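Local coordinates for YusO protein (Bacillus subtilis, PDB 1S3J) that represses the multidrug resistance operon mdtRP by binding directly to its promoter region as a homodimeric transcription regulator of the MarR family, at residues Pro37-Val42 against Ala72-Gln77; Glu56-Glu59 against Lys64-Ala67; Phe41-Leu46 against Asn79-Thr84. All coordinates share one frame; numbering follows the deposited sequence.

Contact 1. Residues Pro37-Val42 against Ala72-Gln77; sequences PAQLFV and ADRLEQ
Gln39 and Leu75 mark where the backbones of two helical segments come closest, their CA atoms 7.2 Å apart. The axes of 37-42 and 72-77 pass at 10.6 Å and cross at -77°, so the helices lie almost perpendicular and touch over a small patch.

Gln39 and Leu75 lie alongside, pointing opposite ways, each reaching from its own helix toward the other. The CG of Gln39 lies beside its backbone N and the chain beyond is extended, which carries the amide past the leucine. The methylenes of Gln39 thereby lie along the isobutyl group, with CB 4.0 Å from Leu75 CD2. Further out, Gln39 NE2 comes to 3.4 Å from Arg74 CD. The glutamine chain runs roughly perpendicular to that of the arginine, and the amide meets aliphatic carbons of the arginine, not its guanidinium group. One helical turn further along 37-42, Val42 CG1 packs against Leu75 CD1 at 4.0 Å, a close fit of branched methyl groups.

The polar end of Gln39 is held from outside: its OE1 accepts a hydrogen bond from Lys78, just past 72-77. Glutamine suits this place because its methylenes can join the apolar layer while its amide reaches a polar partner. Cohesion between the segments themselves therefore comes from van der Waals packing centred on Leu75, without directional bonds.

Contact 2. Residues Glu56-Glu59 against Lys64-Ala67; sequences EIAE and KPSA
Ala58 meets Pro65 at the turn of the helix-turn-helix predicted for residues 54-77, the DNA-binding element of this MarR-family winged helix fold. Helix 54-61 supplies Ala58, and Pro65 opens helix 65-77, which by analogy with relatives is probably the recognition helix. Their CA atoms lie 5.2 Å apart, a closeness that suits alanine: a single methyl group fills the gap between the backbones.

The apolar packing is almost wholly the work of that methyl. Ala58 CB points at the opposite backbone and lies 4.1 Å from Lys64 C, just before the proline. It also reaches ring carbon Pro65 CD at 4.3 Å. Val68, one turn further along helix 65-77, receives both Ala58 and Ile57, so the contact continues inward from this partly buried end.

The polar features belong to the helix ends. Lys64 occupies the N-cap position, and its side chain is exposed, with CB directed away from helix 54-61. Proline suits the first helical turn, where no intrahelical N-H donor is required and its ring restrains phi. A weak bond of 2.8 Å from Ala67 N to Lys64 O helps close this turn. Near the start of helix 54-61, Glu56 OE1 accepts from the backbone N of Lys53, a suitable place for an acidic side chain.

At the centre of the contact, Ala58 CB sits 3.9 Å from both Pro65 N and Pro65 CA.

Contact 3. Residues Phe41-Leu46 against Asn79-Thr84; sequences FVLASL and NLIART
Behind Leu43 and Leu46, which meet Ile81, the carbonyl oxygen of Phe41 is gripped by two donors of one residue. Ser45 N makes the helical bond to Phe41 O at 3.1 Å, and Ser45 OG adds a second to Phe41 O at 2.9 Å. The hydroxyl lies 26° off the carbonyl plane, and the two donors arrive from opposite faces of it. Serine fits here because its short side chain can fold back onto the preceding turn, with the hydroxyl spent inside its own helix.

The contact itself is apolar. Ile81 CG2 is the methyl that both leucines meet: Leu43 CD2 touches it at 3.9 Å, and Leu46 CD1 at 4.0 Å. Leu43 meets the isoleucine at a slant, whereas Leu46 comes to it nearly perpendicular. In Ile81, CG1 stands between the backbone N and the carbonyl carbon (chi1 68°), which leaves CG2 beside the N and presented to both leucines. Leu43 leaves the helix at an angle to the strand, and its distal CD2 closes the distance. A beta-branched residue suits the strand, and flexible leucines on successive helical turns suit the helix that receives it.

Asn79, with positive phi, closes helix 65-77 in a Schellman motif and turns the chain toward strand 81-85. That strand pairs through Ala82 and Thr84 with strand 93-97, whose Leu97 also meets Leu43 and Leu46. Phe105 of helix 99-120 packs on Leu43. Through Ala72 and Leu75, Ile81 also brings the wing strand against helix 65-77, which itself packs on helix 37-49.

Overall arrangement
All three contacts lie in one winged helix domain. Contacts 1 and 3 share helix 37-49, including Val42, and their centres lie only about 7 Å apart. Helix 65-77 of contact 1 is followed, through a short turn in which Leu80 N probably bonds to Leu75 O at 3.0 Å, by the strand of contact 3. Contact 2, nested in the chain between the segments of both others, has its centre about 12 Å from that of contact 1 and 13 Å from that of contact 3. Ile57 links it to them: its CD1 packs on Val42 CG1 at 3.9 Å. Contact 2 joins the two helices of the predicted DNA-binding motif, contact 1 sets 65-77 on 37-49, and contact 3 sets the wing strand on 37-49.

Contact 1. Residues Pro37-Val42 against Ala72-Gln77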
loop_
_atom_site.group_PDB
_atom_site.type_symbol
_atom_site.label_atom_id
_atom_site.label_comp_id
_atom_site.label_asym_id
_atom_site.label_seq_id
_atom_site.Cartn_x
_atom_site.Cartn_y
_atom_site.Cartn_z
ATOM N N PRO A 37 -0.963 0.058 11.298
ATOM C CA PRO A 37 0.261 -0.113 10.518
ATOM C C PRO A 37 1.476 0.592 11.109
ATOM O O PRO A 37 2.561 0.041 11.012
ATOM C CB PRO A 37 -0.093 0.518 9.160
ATOM C CG PRO A 37 -1.547 0.341 9.046
ATOM C CD PRO A 37 -2.089 0.509 10.453
ATOM N N ALA A 38 1.322 1.790 11.658
ATOM C CA ALA A 38 2.488 2.524 12.165
ATOM C C ALA A 38 2.976 1.879 13.461
ATOM O O ALA A 38 4.181 1.760 13.696
ATOM C CB ALA A 38 2.160 4.008 12.381
ATOM N N GLN A 39 2.037 1.462 14.300
ATOM C CA GLN A 39 2.383 0.757 15.524
ATOM C C GLN A 39 3.057 -0.572 15.182
ATOM O O GLN A 39 4.017 -0.968 15.856
ATOM C CB GLN A 39 1.146 0.519 16.400
ATOM C CG GLN A 39 0.621 1.783 17.088
ATOM C CD GLN A 39 -0.740 1.566 17.725
ATOM O OE1 GLN A 39 -1.052 0.465 18.121
ATOM N NE2 GLN A 39 -1.537 2.615 17.832
ATOM N N LEU A 40 2.580 -1.238 14.123
ATOM C CA LEU A 40 3.143 -2.528 13.702
ATOM C C LEU A 40 4.575 -2.294 13.232
ATOM O O LEU A 40 5.466 -3.075 13.558
ATOM C CB LEU A 40 2.310 -3.208 12.603
ATOM C CG LEU A 40 2.918 -4.541 12.093
ATOM C CD1 LEU A 40 2.864 -5.604 13.198
ATOM C CD2 LEU A 40 2.278 -5.059 10.794
ATOM N N PHE A 41 4.794 -1.197 12.517
ATOM C CA PHE A 41 6.121 -0.857 12.066
ATOM C C PHE A 41 7.091 -0.649 13.242
ATOM O O PHE A 41 8.268 -1.019 13.154
ATOM C CB PHE A 41 6.101 0.379 11.157
ATOM C CG PHE A 41 7.465 0.720 10.570
ATOM C CD1 PHE A 41 7.803 0.338 9.279
ATOM C CD2 PHE A 41 8.410 1.408 11.328
ATOM C CE1 PHE A 41 9.079 0.637 8.746
ATOM C CE2 PHE A 41 9.657 1.716 10.820
ATOM C CZ PHE A 41 10.000 1.332 9.521
ATOM N N VAL A 42 6.608 -0.051 14.325
ATOM C CA VAL A 42 7.445 0.210 15.485
ATOM C C VAL A 42 7.786 -1.107 16.173
ATOM O O VAL A 42 8.935 -1.345 16.533
ATOM C CB VAL A 42 6.766 1.148 16.487
ATOM C CG1 VAL A 42 7.634 1.306 17.719
ATOM C CG2 VAL A 42 6.496 2.529 15.855
ATOM N N ALA A 72 4.402 5.770 20.584
ATOM C CA ALA A 72 4.939 5.205 21.815
ATOM C C ALA A 72 3.938 5.309 22.958
ATOM O O ALA A 72 3.778 4.354 23.699
ATOM C CB ALA A 72 6.242 5.891 22.181
ATOM N N ASP A 73 3.239 6.446 23.085
ATOM C CA ASP A 73 2.225 6.616 24.145
ATOM C C ASP A 73 1.180 5.524 24.028
ATOM O O ASP A 73 0.820 4.897 25.011
ATOM C CB ASP A 73 1.489 7.965 24.012
ATOM C CG ASP A 73 2.297 9.151 24.516
ATOM O OD1 ASP A 73 3.175 8.961 25.367
ATOM O OD2 ASP A 73 2.107 10.327 24.135
ATOM N N ARG A 74 0.680 5.315 22.808
ATOM C CA ARG A 74 -0.393 4.360 22.561
ATOM C C ARG A 74 0.082 2.958 22.920
ATOM O O ARG A 74 -0.563 2.249 23.661
ATOM C CB ARG A 74 -0.854 4.410 21.095
ATOM C CG ARG A 74 -1.500 5.724 20.666
ATOM C CD ARG A 74 -2.172 5.683 19.269
ATOM N NE ARG A 74 -2.612 7.010 18.824
ATOM C CZ ARG A 74 -3.784 7.567 19.129
ATOM N NH1 ARG A 74 -4.671 6.938 19.891
ATOM N NH2 ARG A 74 -4.073 8.773 18.671
ATOM N N LEU A 75 1.246 2.595 22.421
ATOM C CA LEU A 75 1.847 1.313 22.724
ATOM C C LEU A 75 2.132 1.129 24.236
ATOM O O LEU A 75 1.817 0.080 24.774
ATOM C CB LEU A 75 3.124 1.120 21.880
ATOM C CG LEU A 75 2.859 0.901 20.379
ATOM C CD1 LEU A 75 4.130 1.066 19.602
ATOM C CD2 LEU A 75 2.216 -0.468 20.111
ATOM N N GLU A 76 2.685 2.146 24.909
ATOM C CA GLU A 76 2.996 2.034 26.348
ATOM C C GLU A 76 1.723 1.883 27.184
ATOM O O GLU A 76 1.685 1.104 28.134
ATOM C CB GLU A 76 3.826 3.212 26.860
ATOM C CG GLU A 76 4.278 3.026 28.315
ATOM C CD GLU A 76 5.451 3.912 28.726
ATOM O OE1 GLU A 76 5.396 5.128 28.460
ATOM O OE2 GLU A 76 6.425 3.392 29.336
ATOM N N GLN A 77 0.675 2.601 26.794
ATOM C CA GLN A 77 -0.628 2.510 27.446
ATOM C C GLN A 77 -1.216 1.095 27.364
ATOM O O GLN A 77 -1.949 0.664 28.248
ATOM C CB GLN A 77 -1.592 3.519 26.812
ATOM C CG GLN A 77 -2.974 3.596 27.463
ATOM C CD GLN A 77 -4.024 2.707 26.809
ATOM O OE1 GLN A 77 -4.918 2.187 27.489
ATOM N NE2 GLN A 77 -3.931 2.540 25.506
#

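Contact 2. Residues Glu56-Glu59 against Lys64-Ala67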
loop_
_atom_site.group_PDB
_atom_site.type_symbol
_atom_site.label_atom_id
_atom_site.label_comp_id
_atom_site.label_asym_id
_atom_site.label_seq_id
_atom_site.Cartn_x
_atom_site.Cartn_y
_atom_site.Cartn_z
ATOM N N GLU A 56 15.642 7.615 16.077
ATOM C CA GLU A 56 15.998 6.628 15.074
ATOM C C GLU A 56 14.745 6.141 14.355
ATOM O O GLU A 56 14.716 6.063 13.138
ATOM C CB GLU A 56 16.745 5.438 15.697
ATOM C CG GLU A 56 18.188 5.741 16.089
ATOM C CD GLU A 56 18.888 4.545 16.716
ATOM O OE1 GLU A 56 18.346 3.943 17.676
ATOM O OE2 GLU A 56 19.984 4.194 16.239
ATOM N N ILE A 57 13.718 5.800 15.121
ATOM C CA ILE A 57 12.432 5.384 14.551
ATOM C C ILE A 57 11.846 6.503 13.702
ATOM O O ILE A 57 11.372 6.256 12.604
ATOM C CB ILE A 57 11.456 4.983 15.671
ATOM C CG1 ILE A 57 11.873 3.633 16.241
ATOM C CG2 ILE A 57 10.027 4.914 15.162
ATOM C CD1 ILE A 57 11.062 3.200 17.427
ATOM N N ALA A 58 11.891 7.730 14.212
ATOM C CA ALA A 58 11.369 8.875 13.484
ATOM C C ALA A 58 12.036 8.951 12.120
ATOM O O ALA A 58 11.371 9.133 11.114
ATOM C CB ALA A 58 11.598 10.156 14.265
ATOM N N GLU A 59 13.351 8.760 12.110
ATOM C CA GLU A 59 14.175 8.811 10.904
ATOM C C GLU A 59 13.752 7.756 9.882
ATOM O O GLU A 59 13.512 8.085 8.722
ATOM C CB GLU A 59 15.640 8.596 11.297
ATOM C CG GLU A 59 16.694 9.139 10.353
ATOM C CD GLU A 59 18.095 9.092 10.967
ATOM O OE1 GLU A 59 18.235 8.628 12.132
ATOM O OE2 GLU A 59 19.062 9.529 10.294
ATOM N N LYS A 64 8.123 13.213 12.312
ATOM C CA LYS A 64 8.700 14.022 13.385
ATOM C C LYS A 64 8.861 13.163 14.634
ATOM O O LYS A 64 8.056 12.259 14.877
ATOM C CB LYS A 64 7.810 15.233 13.718
ATOM C CG LYS A 64 7.526 16.178 12.532
ATOM C CD LYS A 64 8.696 17.105 12.245
ATOM C CE LYS A 64 8.281 18.272 11.352
ATOM N NZ LYS A 64 9.366 19.277 11.259
ATOM N N PRO A 65 9.905 13.420 15.417
ATOM C CA PRO A 65 10.030 12.769 16.714
ATOM C C PRO A 65 8.690 12.750 17.445
ATOM O O PRO A 65 8.321 11.701 17.982
ATOM C CB PRO A 65 11.062 13.637 17.423
ATOM C CG PRO A 65 11.977 14.044 16.332
ATOM C CD PRO A 65 11.060 14.294 15.137
ATOM N N SER A 66 7.963 13.869 17.422
ATOM C CA SER A 66 6.659 13.966 18.097
ATOM C C SER A 66 5.620 12.955 17.593
ATOM O O SER A 66 4.819 12.479 18.363
ATOM C CB SER A 66 6.094 15.406 18.036
ATOM O OG SER A 66 6.048 15.911 16.710
ATOM N N ALA A 67 5.621 12.651 16.304
ATOM C CA ALA A 67 4.781 11.570 15.763
ATOM C C ALA A 67 5.087 10.219 16.418
ATOM O O ALA A 67 4.174 9.465 16.770
ATOM C CB ALA A 67 4.964 11.460 14.253
#

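Contact 3. Residues Phe41-Leu46 against Asn79-Thr84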
loop_
_atom_site.group_PDB
_atom_site.type_symbol
_atom_site.label_atom_id
_atom_site.label_comp_id
_atom_site.label_asym_id
_atom_site.label_seq_id
_atom_site.Cartn_x
_atom_site.Cartn_y
_atom_site.Cartn_z
ATOM N N PHE A 41 4.794 -1.197 12.517
ATOM C CA PHE A 41 6.121 -0.857 12.066
ATOM C C PHE A 41 7.091 -0.649 13.242
ATOM O O PHE A 41 8.268 -1.019 13.154
ATOM C CB PHE A 41 6.101 0.379 11.157
ATOM C CG PHE A 41 7.465 0.720 10.570
ATOM C CD1 PHE A 41 7.803 0.338 9.279
ATOM C CD2 PHE A 41 8.410 1.408 11.328
ATOM C CE1 PHE A 41 9.079 0.637 8.746
ATOM C CE2 PHE A 41 9.657 1.716 10.820
ATOM C CZ PHE A 41 10.000 1.332 9.521
ATOM N N VAL A 42 6.608 -0.051 14.325
ATOM C CA VAL A 42 7.445 0.210 15.485
ATOM C C VAL A 42 7.786 -1.107 16.173
ATOM O O VAL A 42 8.935 -1.345 16.533
ATOM C CB VAL A 42 6.766 1.148 16.487
ATOM C CG1 VAL A 42 7.634 1.306 17.719
ATOM C CG2 VAL A 42 6.496 2.529 15.855
ATOM N N LEU A 43 6.782 -1.952 16.335
ATOM C CA LEU A 43 6.956 -3.237 16.966
ATOM C C LEU A 43 7.979 -4.087 16.222
ATOM O O LEU A 43 8.809 -4.712 16.860
ATOM C CB LEU A 43 5.622 -3.978 17.096
ATOM C CG LEU A 43 4.619 -3.395 18.094
ATOM C CD1 LEU A 43 3.376 -4.310 18.223
ATOM C CD2 LEU A 43 5.254 -3.116 19.474
ATOM N N ALA A 44 7.939 -4.062 14.895
ATOM C CA ALA A 44 8.844 -4.849 14.045
ATOM C C ALA A 44 10.282 -4.329 14.084
ATOM O O ALA A 44 11.218 -5.110 14.191
ATOM C CB ALA A 44 8.330 -4.880 12.586
ATOM N N SER A 45 10.448 -3.011 13.993
ATOM C CA SER A 45 11.741 -2.369 14.227
ATOM C C SER A 45 12.357 -2.699 15.599
ATOM O O SER A 45 13.568 -2.761 15.724
ATOM C CB SER A 45 11.631 -0.852 14.097
ATOM O OG SER A 45 11.090 -0.515 12.835
ATOM N N LEU A 46 11.534 -2.892 16.615
ATOM C CA LEU A 46 12.036 -3.194 17.951
ATOM C C LEU A 46 12.344 -4.688 18.136
ATOM O O LEU A 46 13.268 -5.024 18.861
ATOM C CB LEU A 46 11.065 -2.695 19.037
ATOM C CG LEU A 46 10.869 -1.171 19.124
ATOM C CD1 LEU A 46 9.960 -0.861 20.318
ATOM C CD2 LEU A 46 12.197 -0.419 19.224
ATOM N N ASN A 79 0.870 -1.388 27.122
ATOM C CA ASN A 79 1.955 -2.110 27.805
ATOM C C ASN A 79 2.706 -3.048 26.858
ATOM O O ASN A 79 3.094 -4.159 27.223
ATOM C CB ASN A 79 1.421 -2.860 29.045
ATOM C CG ASN A 79 2.512 -3.663 29.778
ATOM O OD1 ASN A 79 3.622 -3.161 30.061
ATOM N ND2 ASN A 79 2.193 -4.927 30.083
ATOM N N LEU A 80 2.929 -2.569 25.643
ATOM C CA LEU A 80 3.553 -3.358 24.595
ATOM C C LEU A 80 4.985 -2.928 24.385
ATOM O O LEU A 80 5.774 -3.654 23.788
ATOM C CB LEU A 80 2.781 -3.175 23.298
ATOM C CG LEU A 80 1.288 -3.478 23.361
ATOM C CD1 LEU A 80 0.657 -3.283 21.966
ATOM C CD2 LEU A 80 1.023 -4.888 23.898
ATOM N N ILE A 81 5.298 -1.718 24.829
ATOM C CA ILE A 81 6.654 -1.223 24.849
ATOM C C ILE A 81 6.948 -0.556 26.190
ATOM O O ILE A 81 6.029 -0.210 26.935
ATOM C CB ILE A 81 6.880 -0.193 23.730
ATOM C CG1 ILE A 81 6.088 1.078 24.013
ATOM C CG2 ILE A 81 6.543 -0.795 22.361
ATOM C CD1 ILE A 81 6.517 2.212 23.183
ATOM N N ALA A 82 8.233 -0.347 26.451
ATOM C CA ALA A 82 8.689 0.444 27.587
ATOM C C ALA A 82 9.637 1.515 27.083
ATOM O O ALA A 82 10.353 1.305 26.098
ATOM C CB ALA A 82 9.379 -0.449 28.622
ATOM N N ARG A 83 9.604 2.671 27.731
ATOM C CA ARG A 83 10.585 3.699 27.510
ATOM C C ARG A 83 11.600 3.672 28.635
ATOM O O ARG A 83 11.241 3.482 29.783
ATOM C CB ARG A 83 9.948 5.086 27.485
ATOM C CG ARG A 83 8.915 5.295 26.424
ATOM C CD ARG A 83 8.553 6.732 26.229
ATOM N NE ARG A 83 7.109 6.898 26.160
ATOM C CZ ARG A 83 6.482 7.673 25.290
ATOM N NH1 ARG A 83 7.159 8.397 24.397
ATOM N NH2 ARG A 83 5.165 7.727 25.309
ATOM N N THR A 84 12.863 3.882 28.281
ATOM C CA THR A 84 13.974 3.993 29.231
ATOM C C THR A 84 14.919 5.125 28.786
ATOM O O THR A 84 14.900 5.558 27.626
ATOM C CB THR A 84 14.731 2.641 29.357
ATOM O OG1 THR A 84 15.040 2.085 28.064
ATOM C CG2 THR A 84 13.822 1.566 30.031
#